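Local atomic coordinates of WipB (Legionella pneumophila, PDB entry 5NNY), a protein that acts as a translocated Legionella effector, a Ser/Thr phosphatase that targets the host lysosomal nutrient-sensing machinery, represented here by its phosphatase domain. Residues 8-13 and 207-212; 188-193 and 245-250; 44-49 and 65-70; 53-58 and 160-165; 227-230 and 234-237. All coordinates share one frame; numbering follows the deposited sequence. Where two conformers were deposited one is given.

How the contacts relate
The five contacts run across a phosphatase domain built on a mixed sheet. Contacts 1 and 2 lie about 16 Å apart between centres and meet through the neighbouring strands 190-198 and 203-208. Contact 2 shares helix 233-253 with contact 5, centred about 17 Å away, which closes within the stretch of chain that contact 2 spans. Contacts 3 and 4, with centres about 9 Å apart, alternate along the chain and join through Glu46 and Val58; both fall, in sequence, between the two segments of contact 1. Contact 1 joins loops after two sheet strands, probably near a metal site as in relatives; contacts 2 and 5 lie across the chain's centre from contacts 3 and 4.

Contact 1 of 5, residues 8-13 and 207-212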
# COMPACT_ATOMS: atom_id res chain seq x y z
N MET A 8 -1.95 -10.98 1.93
CA MET A 8 -1.57 -10.46 3.23
C MET A 8 -2.64 -9.51 3.74
O MET A 8 -3.16 -8.69 2.98
CB MET A 8 -0.24 -9.70 3.14
CG MET A 8 0.89 -10.52 2.60
SD MET A 8 2.43 -9.74 3.06
CE MET A 8 3.59 -10.89 2.30
N GLY A 9 -2.94 -9.62 5.03
CA GLY A 9 -3.83 -8.68 5.66
C GLY A 9 -3.20 -7.30 5.78
O GLY A 9 -2.15 -7.00 5.21
N ASP A 10 -3.88 -6.44 6.54
CA ASP A 10 -3.37 -5.09 6.76
C ASP A 10 -2.13 -5.16 7.63
O ASP A 10 -2.20 -5.56 8.80
CB ASP A 10 -4.44 -4.21 7.39
CG ASP A 10 -5.51 -3.79 6.40
OD1 ASP A 10 -5.15 -3.31 5.29
OD2 ASP A 10 -6.71 -3.95 6.71
N LEU A 11 -0.98 -4.76 7.07
CA LEU A 11 0.29 -4.86 7.77
C LEU A 11 0.50 -3.77 8.80
O LEU A 11 1.34 -3.95 9.71
CB LEU A 11 1.45 -4.82 6.76
CG LEU A 11 1.49 -6.03 5.82
CD1 LEU A 11 2.38 -5.72 4.63
CD2 LEU A 11 2.00 -7.26 6.59
N HIS A 12 -0.20 -2.65 8.68
CA HIS A 12 0.02 -1.47 9.54
C HIS A 12 1.49 -1.09 9.59
O HIS A 12 2.04 -0.76 10.64
CB HIS A 12 -0.55 -1.72 10.93
CG HIS A 12 -2.01 -2.05 10.90
ND1 HIS A 12 -2.95 -1.20 10.37
CD2 HIS A 12 -2.68 -3.17 11.28
CE1 HIS A 12 -4.14 -1.76 10.44
NE2 HIS A 12 -4.00 -2.96 10.98
N ALA A 13 2.14 -1.15 8.43
CA ALA A 13 3.54 -0.75 8.26
C ALA A 13 4.49 -1.53 9.16
O ALA A 13 5.55 -1.03 9.53
CB ALA A 13 3.71 0.75 8.48
N PHE A 207 -10.45 -8.75 -5.06
CA PHE A 207 -9.68 -8.27 -3.92
C PHE A 207 -9.71 -6.75 -3.88
O PHE A 207 -9.58 -6.09 -4.92
CB PHE A 207 -8.22 -8.74 -3.95
CG PHE A 207 -8.06 -10.25 -3.87
CD1 PHE A 207 -8.07 -11.02 -5.02
CD2 PHE A 207 -7.87 -10.87 -2.65
CE1 PHE A 207 -7.91 -12.40 -4.95
CE2 PHE A 207 -7.70 -12.25 -2.57
CZ PHE A 207 -7.73 -13.01 -3.72
N SER A 208 -9.87 -6.21 -2.69
CA SER A 208 -9.85 -4.77 -2.50
C SER A 208 -9.41 -4.54 -1.07
O SER A 208 -9.44 -5.45 -0.24
CB SER A 208 -11.22 -4.13 -2.76
OG SER A 208 -12.21 -4.66 -1.88
N HIS A 209 -8.96 -3.31 -0.79
CA HIS A 209 -8.56 -3.00 0.58
C HIS A 209 -9.75 -3.04 1.54
O HIS A 209 -9.63 -3.53 2.67
CB HIS A 209 -7.87 -1.63 0.63
CG HIS A 209 -7.70 -1.11 2.02
ND1 HIS A 209 -6.83 -1.69 2.92
CD2 HIS A 209 -8.32 -0.11 2.68
CE1 HIS A 209 -6.90 -1.04 4.07
NE2 HIS A 209 -7.79 -0.07 3.95
N ALA A 210 -10.91 -2.54 1.10
CA ALA A 210 -12.09 -2.39 1.94
C ALA A 210 -13.29 -3.02 1.25
O ALA A 210 -13.23 -3.40 0.08
CB ALA A 210 -12.37 -0.91 2.25
N GLY A 211 -14.41 -3.09 1.97
CA GLY A 211 -15.59 -3.77 1.44
C GLY A 211 -16.26 -2.98 0.33
O GLY A 211 -16.67 -1.83 0.52
N ILE A 212 -16.41 -3.61 -0.84
CA ILE A 212 -17.07 -3.01 -1.99
C ILE A 212 -18.03 -4.03 -2.58
O ILE A 212 -18.11 -5.18 -2.14
CB ILE A 212 -16.07 -2.56 -3.06
CG1 ILE A 212 -15.30 -3.79 -3.56
CG2 ILE A 212 -15.13 -1.48 -2.50
CD1 ILE A 212 -14.55 -3.58 -4.86
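Asp10 and His209 carry this contact, a polar meeting of two loops. The Asp10 atom OD1 comes in at the edge of the His209 imidazole, near its plane, 3.1 Å from His209 CE1 and 3.3 Å from His209 ND1. The two side chains run nearly perpendicular, with carboxylate and imidazole planes 64° apart. His209 reaches the aspartate because its CG stands anti to the backbone N (chi1 167°), which carries the ring out from a CB that does not itself aim at Asp10.

Hydrogen bonding fixes the histidine from outside the pair: its ND1 is bonded to the carbonyl oxygen of Ile94. Behind it, Ser208 OG donates to Ala210 O at 2.5 Å and closes the turn in which His209 sits.

Charge gathers here too, since Asp10 OD1 lies close to Asp96 OD2. Gly9, Asp10, Leu11 and His12 match the GDxH signature of calcineurin-like phosphoesterases, whose acidic and histidine side chains bind metal in relatives, and the cluster is consistent with such a site.

Asp10 follows strand 6-8, an outermost strand of the mixed sheet, and precedes helix 15-24; His209 follows strand 203-208, which lies between strands 190-198 and 301-306.

Contact 2 of 5, residues 188-193 and 245-250; sequences KHLKII and KKFAEK
The extended strand that brings Leu190 up to Phe247 continues through Lys191 and then breaks at Ile192, which also faces the ring but takes helical backbone angles. Opposite is a regular turn of helix, marked by Glu249 N bonding to Lys245 O and Lys250 N to Lys246 O. The CA atoms of Ile192 and Phe247 are 7.5 Å apart, close enough for one ring to fill the distance.

That ring does nearly all the work, being approached on a face and at an edge. Ile192 CG1 sits over one face in a CH-pi contact, 3.7 Å from the Phe247 ring centroid and 24° off the normal, shifted toward the rim at Phe247 CD1. In the conformer described, one of two modelled, Ile192 CD1 also reaches Phe247 CD1 at 3.4 Å. Leu190 uses a different approach: its CB lies at the ring edge, 3.9 Å from Phe247 CE2. Phe247 presents itself to both by holding CG anti to its backbone N (chi1 178°).

Asn244, a turn earlier in the same helix, bonds Ile192 N and Ile193 O through its amide and so grips the interrupted strand. The buried contact packs helix 233-253 against strand 190-198, with Leu220 and Phe224 of helix 214-224 also touching Ile192.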
# COMPACT_ATOMS: atom_id res chain seq x y z
N LYS A 188 3.97 1.44 -9.73
CA LYS A 188 3.59 0.56 -10.83
C LYS A 188 3.09 -0.79 -10.35
O LYS A 188 2.64 -1.59 -11.18
CB LYS A 188 4.77 0.42 -11.79
CG LYS A 188 5.05 1.72 -12.57
CD LYS A 188 6.48 1.81 -13.12
CE LYS A 188 6.90 3.29 -13.36
NZ LYS A 188 6.23 3.93 -14.54
N HIS A 189 3.11 -1.06 -9.05
CA HIS A 189 2.55 -2.29 -8.49
C HIS A 189 1.22 -2.03 -7.80
O HIS A 189 0.64 -2.96 -7.22
CB HIS A 189 3.54 -2.95 -7.53
CG HIS A 189 4.70 -3.59 -8.22
ND1 HIS A 189 5.83 -2.89 -8.58
CD2 HIS A 189 4.88 -4.86 -8.66
CE1 HIS A 189 6.67 -3.70 -9.19
NE2 HIS A 189 6.13 -4.90 -9.26
N LEU A 190 0.74 -0.80 -7.86
CA LEU A 190 -0.52 -0.41 -7.26
C LEU A 190 -1.70 -0.81 -8.15
O LEU A 190 -1.64 -0.70 -9.38
CB LEU A 190 -0.52 1.11 -7.06
CG LEU A 190 -1.04 1.85 -5.84
CD1 LEU A 190 -0.78 1.12 -4.53
CD2 LEU A 190 -0.42 3.27 -5.80
N LYS A 191 -2.76 -1.29 -7.52
CA LYS A 191 -4.02 -1.59 -8.19
C LYS A 191 -5.14 -1.08 -7.29
O LYS A 191 -5.04 -1.17 -6.07
CB LYS A 191 -4.21 -3.10 -8.43
CG LYS A 191 -3.06 -3.76 -9.17
CD LYS A 191 -3.48 -4.17 -10.55
CE LYS A 191 -2.48 -5.12 -11.19
NZ LYS A 191 -2.76 -6.54 -10.80
N ILE A 192 -6.20 -0.54 -7.90
CA ILE A 192 -7.37 -0.16 -7.11
C ILE A 192 -8.07 -1.40 -6.60
O ILE A 192 -8.40 -1.52 -5.41
CB ILE A 192 -8.34 0.71 -7.93
CG1 ILE A 192 -7.66 1.91 -8.56
CG2 ILE A 192 -9.49 1.18 -7.04
CD1 ILE A 192 -8.63 2.75 -9.37
N ILE A 193 -8.36 -2.33 -7.50
CA ILE A 193 -8.96 -3.61 -7.17
C ILE A 193 -8.22 -4.65 -7.99
O ILE A 193 -7.54 -4.34 -8.97
CB ILE A 193 -10.49 -3.66 -7.46
CG1 ILE A 193 -10.77 -3.26 -8.91
CG2 ILE A 193 -11.27 -2.77 -6.50
CD1 ILE A 193 -12.22 -3.38 -9.31
N LYS A 245 -5.75 -0.36 -15.90
CA LYS A 245 -4.89 0.24 -16.92
C LYS A 245 -5.02 1.75 -16.92
O LYS A 245 -4.01 2.47 -17.00
CB LYS A 245 -5.23 -0.28 -18.32
CG LYS A 245 -4.36 0.31 -19.43
CD LYS A 245 -4.81 -0.17 -20.82
CE LYS A 245 -3.80 0.19 -21.90
NZ LYS A 245 -4.26 -0.21 -23.27
N LYS A 246 -6.25 2.26 -16.84
CA LYS A 246 -6.45 3.69 -16.71
C LYS A 246 -5.83 4.22 -15.42
O LYS A 246 -5.25 5.31 -15.40
CB LYS A 246 -7.95 4.02 -16.76
CG LYS A 246 -8.59 3.77 -18.12
CD LYS A 246 -7.96 4.68 -19.16
CE LYS A 246 -8.69 4.66 -20.48
NZ LYS A 246 -8.81 3.28 -21.01
N PHE A 247 -5.92 3.44 -14.33
CA PHE A 247 -5.34 3.88 -13.07
C PHE A 247 -3.82 3.99 -13.19
O PHE A 247 -3.22 4.97 -12.72
CB PHE A 247 -5.72 2.92 -11.93
CG PHE A 247 -5.11 3.30 -10.60
CD1 PHE A 247 -5.66 4.32 -9.84
CD2 PHE A 247 -3.99 2.66 -10.13
CE1 PHE A 247 -5.09 4.68 -8.62
CE2 PHE A 247 -3.42 3.02 -8.92
CZ PHE A 247 -3.98 4.02 -8.17
N ALA A 248 -3.20 3.01 -13.84
CA ALA A 248 -1.75 3.03 -14.05
C ALA A 248 -1.32 4.23 -14.88
O ALA A 248 -0.22 4.75 -14.68
CB ALA A 248 -1.30 1.74 -14.71
N GLU A 249 -2.16 4.68 -15.83
CA GLU A 249 -1.84 5.91 -16.55
C GLU A 249 -1.82 7.10 -15.61
O GLU A 249 -0.96 7.98 -15.74
CB GLU A 249 -2.83 6.13 -17.69
CG GLU A 249 -2.59 5.16 -18.84
CD GLU A 249 -3.74 5.14 -19.84
OE1 GLU A 249 -3.75 4.22 -20.69
OE2 GLU A 249 -4.62 6.02 -19.76
N LYS A 250 -2.76 7.17 -14.67
CA LYS A 250 -2.73 8.21 -13.65
C LYS A 250 -1.49 8.07 -12.78
O LYS A 250 -0.89 9.08 -12.40
CB LYS A 250 -3.97 8.14 -12.75
CG LYS A 250 -5.31 8.36 -13.43
CD LYS A 250 -5.46 9.75 -13.99
CE LYS A 250 -6.79 9.85 -14.73
NZ LYS A 250 -6.86 11.09 -15.54

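Contact 3 of 5, residues 44-49 and 65-70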
# COMPACT_ATOMS: atom_id res chain seq x y z
N LEU A 44 14.20 -1.78 18.20
CA LEU A 44 15.11 -0.91 18.95
C LEU A 44 14.30 0.09 19.76
O LEU A 44 13.46 0.80 19.20
CB LEU A 44 16.04 -0.16 18.00
CG LEU A 44 17.27 -0.87 17.43
CD1 LEU A 44 17.93 -0.05 16.33
CD2 LEU A 44 18.25 -1.15 18.55
N PRO A 45 14.53 0.20 21.07
CA PRO A 45 13.78 1.19 21.87
C PRO A 45 13.83 2.60 21.31
O PRO A 45 12.82 3.30 21.35
CB PRO A 45 14.46 1.10 23.24
CG PRO A 45 14.89 -0.35 23.32
CD PRO A 45 15.28 -0.75 21.92
N GLU A 46 14.98 3.03 20.77
CA GLU A 46 15.08 4.40 20.29
C GLU A 46 14.18 4.67 19.09
O GLU A 46 13.94 5.84 18.78
CB GLU A 46 16.53 4.74 19.95
CG GLU A 46 17.13 3.81 18.92
CD GLU A 46 18.52 4.26 18.45
OE1 GLU A 46 19.25 3.42 17.88
OE2 GLU A 46 18.86 5.45 18.66
N LEU A 47 13.65 3.62 18.45
CA LEU A 47 12.75 3.78 17.31
C LEU A 47 11.27 3.63 17.67
O LEU A 47 10.43 3.71 16.77
CB LEU A 47 13.08 2.77 16.21
CG LEU A 47 14.45 2.88 15.53
CD1 LEU A 47 14.60 1.76 14.48
CD2 LEU A 47 14.61 4.22 14.86
N GLN A 48 10.93 3.40 18.94
CA GLN A 48 9.56 3.10 19.33
C GLN A 48 8.82 4.38 19.75
O GLN A 48 9.25 5.09 20.66
CB GLN A 48 9.51 2.07 20.47
CG GLN A 48 10.31 0.79 20.19
CD GLN A 48 9.97 0.18 18.85
OE1 GLN A 48 8.81 -0.14 18.58
NE2 GLN A 48 10.99 0.02 17.99
N ALA A 49 7.71 4.66 19.07
CA ALA A 49 6.87 5.75 19.51
C ALA A 49 6.07 5.33 20.74
O ALA A 49 5.91 4.14 21.03
CB ALA A 49 5.93 6.20 18.39
N GLN A 65 20.93 12.30 13.82
CA GLN A 65 21.42 11.93 12.50
C GLN A 65 22.35 10.72 12.59
O GLN A 65 22.20 9.76 11.82
CB GLN A 65 22.13 13.10 11.82
CG GLN A 65 22.45 12.80 10.36
CD GLN A 65 23.04 13.96 9.58
OE1 GLN A 65 23.14 15.07 10.07
NE2 GLN A 65 23.43 13.68 8.34
N GLU A 66 23.30 10.76 13.53
CA GLU A 66 24.24 9.65 13.69
C GLU A 66 23.50 8.35 14.00
O GLU A 66 23.76 7.32 13.38
CB GLU A 66 25.26 9.96 14.80
CG GLU A 66 26.11 8.73 15.19
CD GLU A 66 26.92 8.90 16.47
OE1 GLU A 66 27.92 8.16 16.62
OE2 GLU A 66 26.57 9.74 17.33
N ARG A 67 22.57 8.41 14.95
CA ARG A 67 21.80 7.22 15.33
C ARG A 67 21.10 6.61 14.13
O ARG A 67 21.13 5.39 13.93
CB ARG A 67 20.77 7.59 16.39
CG ARG A 67 21.32 7.94 17.78
CD ARG A 67 20.21 8.59 18.59
NE ARG A 67 20.54 8.89 19.99
CZ ARG A 67 19.99 8.27 21.02
NH1 ARG A 67 20.29 8.61 22.28
NH2 ARG A 67 19.13 7.29 20.80
N LEU A 68 20.40 7.44 13.35
CA LEU A 68 19.63 6.97 12.21
C LEU A 68 20.52 6.43 11.09
O LEU A 68 20.20 5.42 10.46
CB LEU A 68 18.75 8.10 11.67
CG LEU A 68 17.65 8.58 12.62
CD1 LEU A 68 17.07 9.91 12.16
CD2 LEU A 68 16.58 7.53 12.71
N GLU A 69 21.66 7.09 10.84
CA GLU A 69 22.60 6.61 9.83
C GLU A 69 23.10 5.21 10.16
O GLU A 69 23.20 4.35 9.28
CB GLU A 69 23.79 7.56 9.70
CG GLU A 69 23.46 8.99 9.26
CD GLU A 69 23.41 9.18 7.75
OE1 GLU A 69 23.34 8.18 7.01
OE2 GLU A 69 23.44 10.35 7.31
N GLU A 70 23.44 4.96 11.43
CA GLU A 70 23.95 3.63 11.79
C GLU A 70 22.87 2.56 11.63
O GLU A 70 23.16 1.45 11.17
CB GLU A 70 24.49 3.64 13.22
CG GLU A 70 25.38 4.84 13.57
CD GLU A 70 26.63 5.02 12.70
OE1 GLU A 70 26.57 4.85 11.46
OE2 GLU A 70 27.69 5.37 13.26
O HOH W 1 21.29 4.07 16.51
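A salt bridge between Glu46 and Arg67, backed by a leucine pair, joins the loop after helix 32-42 to the early turns of helix 64-79. Arg67 NH2 donates to Glu46 OE2 over 2.8 Å with an N-H...O angle of 141°. The bond meets the anti side of the oxygen, 32° out of the carboxylate plane. With the carboxylate and guanidinium planes 62° apart, one N-H meets one oxygen and no two-pronged pairing forms.

On the helix side, Arg67 and Leu68 lie in a region predicted to form a coiled coil. Glu46 holds its CG between the backbone N and carbonyl carbon and is extended beyond it, which sends the carboxylate straight across to this helix. The second oxygen is used as well: a water donates to Glu46 OE1 and, at 2.9 Å, to the carbonyl oxygen of Arg67, tying the carboxylate to the helix backbone. Arg67 has another restraint in its NE, bonded to Asn63 OD1.

The loop side of the contact is a single 3-10 turn, 45-47, closed by Leu47 N on Leu44 O. Gln48 NE2 reaches Leu44 O at 2.9 Å from the opposite face of its plane, giving that oxygen two donors. A second, apolar contact is made by Leu47 CD2 and Leu68 CD2, loosely at 4.4 Å, and Ile71 of the same helix touches both Glu46 and Leu47.

Contact 4 of 5, residues 53-58 and 160-165; sequences GTEAPV and SFHALQ
Glu55 reaches across from an irregular loop to His162 on a helix. Its CB does not aim straight at that helix. CG stands anti to the carbonyl carbon, and a bend at the next bond swings the carboxylate round until Glu55 CD lies 3.6 Å from His162 NE2. Both oxygens then share one nitrogen: Glu55 OE1 and Glu55 OE2 are each 3.3 Å from His162 NE2. The bonds it donates are weak, with N-H...O angles of 134° and 120°, as expected when one N-H points between two acceptors. The approach is uneven, however. Glu55 OE2 lies at the edge of the imidazole, in its plane, and 3.4 Å from His162 CD2, whereas OE1 comes in obliquely; carboxylate and ring planes are 48° apart.

Two further groups lie near this pair. Gln165 OE1 is also at the edge of the His162 ring, and Glu166 OE2 is close to Glu55 OE1. The two nearby carboxylates, of Glu55 and Glu166, may favour a protonated imidazole.

This weak bifurcated bond lies at the surface and ties the long loop that precedes helix 64-79 to helix 159-169 of the phosphatase domain.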
# COMPACT_ATOMS: atom_id res chain seq x y z
N GLY A 53 8.10 9.04 25.04
CA GLY A 53 7.21 10.14 24.72
C GLY A 53 6.38 9.74 23.52
O GLY A 53 6.42 8.60 23.06
N THR A 54 5.61 10.71 23.01
CA THR A 54 4.94 10.51 21.74
C THR A 54 5.93 10.12 20.65
O THR A 54 5.72 9.14 19.92
CB THR A 54 4.20 11.79 21.33
OG1 THR A 54 5.16 12.82 21.05
CG2 THR A 54 3.29 12.25 22.44
N GLU A 55 7.03 10.87 20.56
CA GLU A 55 8.07 10.63 19.58
C GLU A 55 9.00 9.50 20.01
O GLU A 55 9.31 9.36 21.19
CB GLU A 55 8.90 11.89 19.38
CG GLU A 55 8.08 13.01 18.82
CD GLU A 55 7.74 12.77 17.38
OE1 GLU A 55 8.53 13.20 16.54
OE2 GLU A 55 6.72 12.11 17.09
N ALA A 56 9.44 8.72 19.03
CA ALA A 56 10.52 7.78 19.29
C ALA A 56 11.72 8.54 19.84
O ALA A 56 11.99 9.67 19.41
CB ALA A 56 10.92 7.05 18.00
N PRO A 57 12.45 7.97 20.80
CA PRO A 57 13.57 8.70 21.42
C PRO A 57 14.58 9.25 20.43
O PRO A 57 15.16 10.32 20.68
CB PRO A 57 14.19 7.65 22.34
CG PRO A 57 13.00 6.81 22.76
CD PRO A 57 12.13 6.72 21.52
N VAL A 58 14.82 8.55 19.31
CA VAL A 58 15.87 8.96 18.39
C VAL A 58 15.64 10.39 17.88
O VAL A 58 16.59 11.14 17.65
CB VAL A 58 15.99 7.95 17.22
CG1 VAL A 58 14.69 7.84 16.43
CG2 VAL A 58 17.14 8.32 16.30
N SER A 160 4.58 5.70 10.97
CA SER A 160 5.70 5.23 10.16
C SER A 160 6.08 6.24 9.09
O SER A 160 7.24 6.26 8.65
CB SER A 160 5.34 3.89 9.51
OG SER A 160 4.21 4.06 8.68
N PHE A 161 5.13 7.09 8.66
CA PHE A 161 5.44 8.11 7.68
C PHE A 161 6.02 9.34 8.35
O PHE A 161 6.97 9.94 7.84
CB PHE A 161 4.19 8.43 6.86
CG PHE A 161 4.38 9.48 5.79
CD1 PHE A 161 5.21 9.26 4.70
CD2 PHE A 161 3.69 10.70 5.86
CE1 PHE A 161 5.38 10.24 3.72
CE2 PHE A 161 3.82 11.65 4.88
CZ PHE A 161 4.67 11.43 3.82
N HIS A 162 5.44 9.74 9.49
CA HIS A 162 6.03 10.78 10.32
C HIS A 162 7.49 10.47 10.63
O HIS A 162 8.35 11.35 10.51
CB HIS A 162 5.23 10.93 11.62
CG HIS A 162 5.69 12.06 12.49
ND1 HIS A 162 5.86 13.34 12.01
CD2 HIS A 162 6.00 12.11 13.81
CE1 HIS A 162 6.27 14.12 12.99
NE2 HIS A 162 6.36 13.40 14.09
N ALA A 163 7.78 9.23 11.03
CA ALA A 163 9.18 8.85 11.28
C ALA A 163 10.03 9.02 10.03
O ALA A 163 11.18 9.46 10.10
CB ALA A 163 9.25 7.42 11.79
N LEU A 164 9.46 8.71 8.86
CA LEU A 164 10.20 8.90 7.61
C LEU A 164 10.50 10.38 7.38
O LEU A 164 11.63 10.75 7.07
CB LEU A 164 9.41 8.33 6.44
CG LEU A 164 10.17 8.35 5.11
CD1 LEU A 164 11.39 7.46 5.16
CD2 LEU A 164 9.26 7.94 3.97
N GLN A 165 9.48 11.24 7.52
CA GLN A 165 9.67 12.68 7.37
C GLN A 165 10.75 13.20 8.29
O GLN A 165 11.59 14.01 7.88
CB GLN A 165 8.35 13.40 7.66
CG GLN A 165 7.29 13.09 6.66
CD GLN A 165 5.95 13.65 7.08
OE1 GLN A 165 5.51 13.45 8.22
NE2 GLN A 165 5.29 14.35 6.17

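Contact 5 of 5, residues 227-230 and 234-237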
# COMPACT_ATOMS: atom_id res chain seq x y z
N PRO A 227 -15.54 0.70 -20.70
CA PRO A 227 -16.79 -0.06 -20.68
C PRO A 227 -16.86 -0.99 -19.48
O PRO A 227 -15.89 -1.68 -19.15
CB PRO A 227 -16.75 -0.85 -21.99
CG PRO A 227 -15.74 -0.16 -22.83
CD PRO A 227 -14.72 0.38 -21.88
N TYR A 228 -18.02 -1.00 -18.83
CA TYR A 228 -18.31 -1.95 -17.76
C TYR A 228 -19.07 -3.12 -18.35
O TYR A 228 -20.12 -2.94 -18.98
CB TYR A 228 -19.13 -1.31 -16.64
CG TYR A 228 -19.52 -2.30 -15.56
CD1 TYR A 228 -18.62 -2.66 -14.56
CD2 TYR A 228 -20.79 -2.92 -15.56
CE1 TYR A 228 -18.97 -3.57 -13.57
CE2 TYR A 228 -21.14 -3.83 -14.57
CZ TYR A 228 -20.22 -4.16 -13.59
OH TYR A 228 -20.55 -5.08 -12.61
N SER A 229 -18.56 -4.33 -18.14
CA SER A 229 -19.26 -5.54 -18.56
C SER A 229 -19.22 -6.56 -17.44
O SER A 229 -18.15 -6.82 -16.88
CB SER A 229 -18.65 -6.14 -19.84
OG SER A 229 -19.24 -7.41 -20.15
N GLU A 230 -20.38 -7.13 -17.12
CA GLU A 230 -20.50 -8.19 -16.12
C GLU A 230 -21.19 -9.42 -16.70
O GLU A 230 -21.92 -10.11 -15.99
CB GLU A 230 -21.26 -7.70 -14.89
CG GLU A 230 -22.64 -7.15 -15.20
CD GLU A 230 -23.43 -6.82 -13.95
OE1 GLU A 230 -24.68 -6.82 -14.02
OE2 GLU A 230 -22.80 -6.57 -12.90
N VAL A 234 -15.14 -13.87 -16.63
CA VAL A 234 -14.10 -13.43 -17.55
C VAL A 234 -14.35 -11.98 -17.98
O VAL A 234 -13.41 -11.18 -18.07
CB VAL A 234 -14.03 -14.38 -18.77
CG1 VAL A 234 -13.39 -13.68 -19.95
CG2 VAL A 234 -13.23 -15.63 -18.42
N ASP A 235 -15.60 -11.63 -18.25
CA ASP A 235 -15.89 -10.26 -18.68
C ASP A 235 -15.62 -9.26 -17.56
O ASP A 235 -15.11 -8.16 -17.81
CB ASP A 235 -17.33 -10.14 -19.16
CG ASP A 235 -17.43 -9.98 -20.67
OD1 ASP A 235 -16.39 -10.15 -21.34
OD2 ASP A 235 -18.53 -9.67 -21.17
N LEU A 236 -15.97 -9.61 -16.33
CA LEU A 236 -15.70 -8.72 -15.21
C LEU A 236 -14.21 -8.52 -15.02
O LEU A 236 -13.75 -7.40 -14.75
CB LEU A 236 -16.34 -9.27 -13.94
CG LEU A 236 -16.35 -8.31 -12.74
CD1 LEU A 236 -17.24 -7.10 -13.00
CD2 LEU A 236 -16.75 -9.02 -11.45
N ALA A 237 -13.44 -9.60 -15.16
CA ALA A 237 -11.99 -9.50 -15.09
C ALA A 237 -11.46 -8.58 -16.17
O ALA A 237 -10.53 -7.79 -15.93
CB ALA A 237 -11.38 -10.90 -15.23
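The phenol ring of Tyr228 is met obliquely by a branched tip: Leu236 CD1 lies 4.0 Å from Tyr228 CE1 and 3.9 Å from Tyr228 OH. At the ring's edge, in its plane, is Glu230 OE2. Tyr228 OH donates to Glu230 OE2 over 2.7 Å, on the anti side but tilted from the carboxylate plane. That bond holds the ring's outer end, while the CB of Glu230 stays near Leu236 CD1. The other flat group, the carboxylate of Asp235, is engaged from above: Ser229 OG donates to Asp235 OD2 over 2.6 Å, 56° out of the carboxylate plane. Ser229 gets there with OG anti to its backbone N (chi1 173°), its CB already directed at the helix.

The backbone adds a third approach. Ser229 O lies 3.5 Å from Leu236 CA in a CA-H...O contact with an angle of 138° at the hydrogen. It is also close to the carbonyl oxygen of Asp235, and two acceptors would be expected to repel. Thr239 OG1 is within hydrogen-bonding range of both carbonyl oxygens; its single proton must be shared or serve one at a time. Ser232 OG, hydrogen-bonded to Asp235 N, engages the same first turn.

These bonds hold the folded-back loop against the beginning of the helix it leads into. The contact sits at the surface, where Tyr228 touches Ile217, Arg218 and Ala221 of helix 214-224, and Leu236 reaches inward to Leu214 of that helix and Ile204 of strand 203-208, so that the loop joins helices 214-224 and 233-253 beside the sheet.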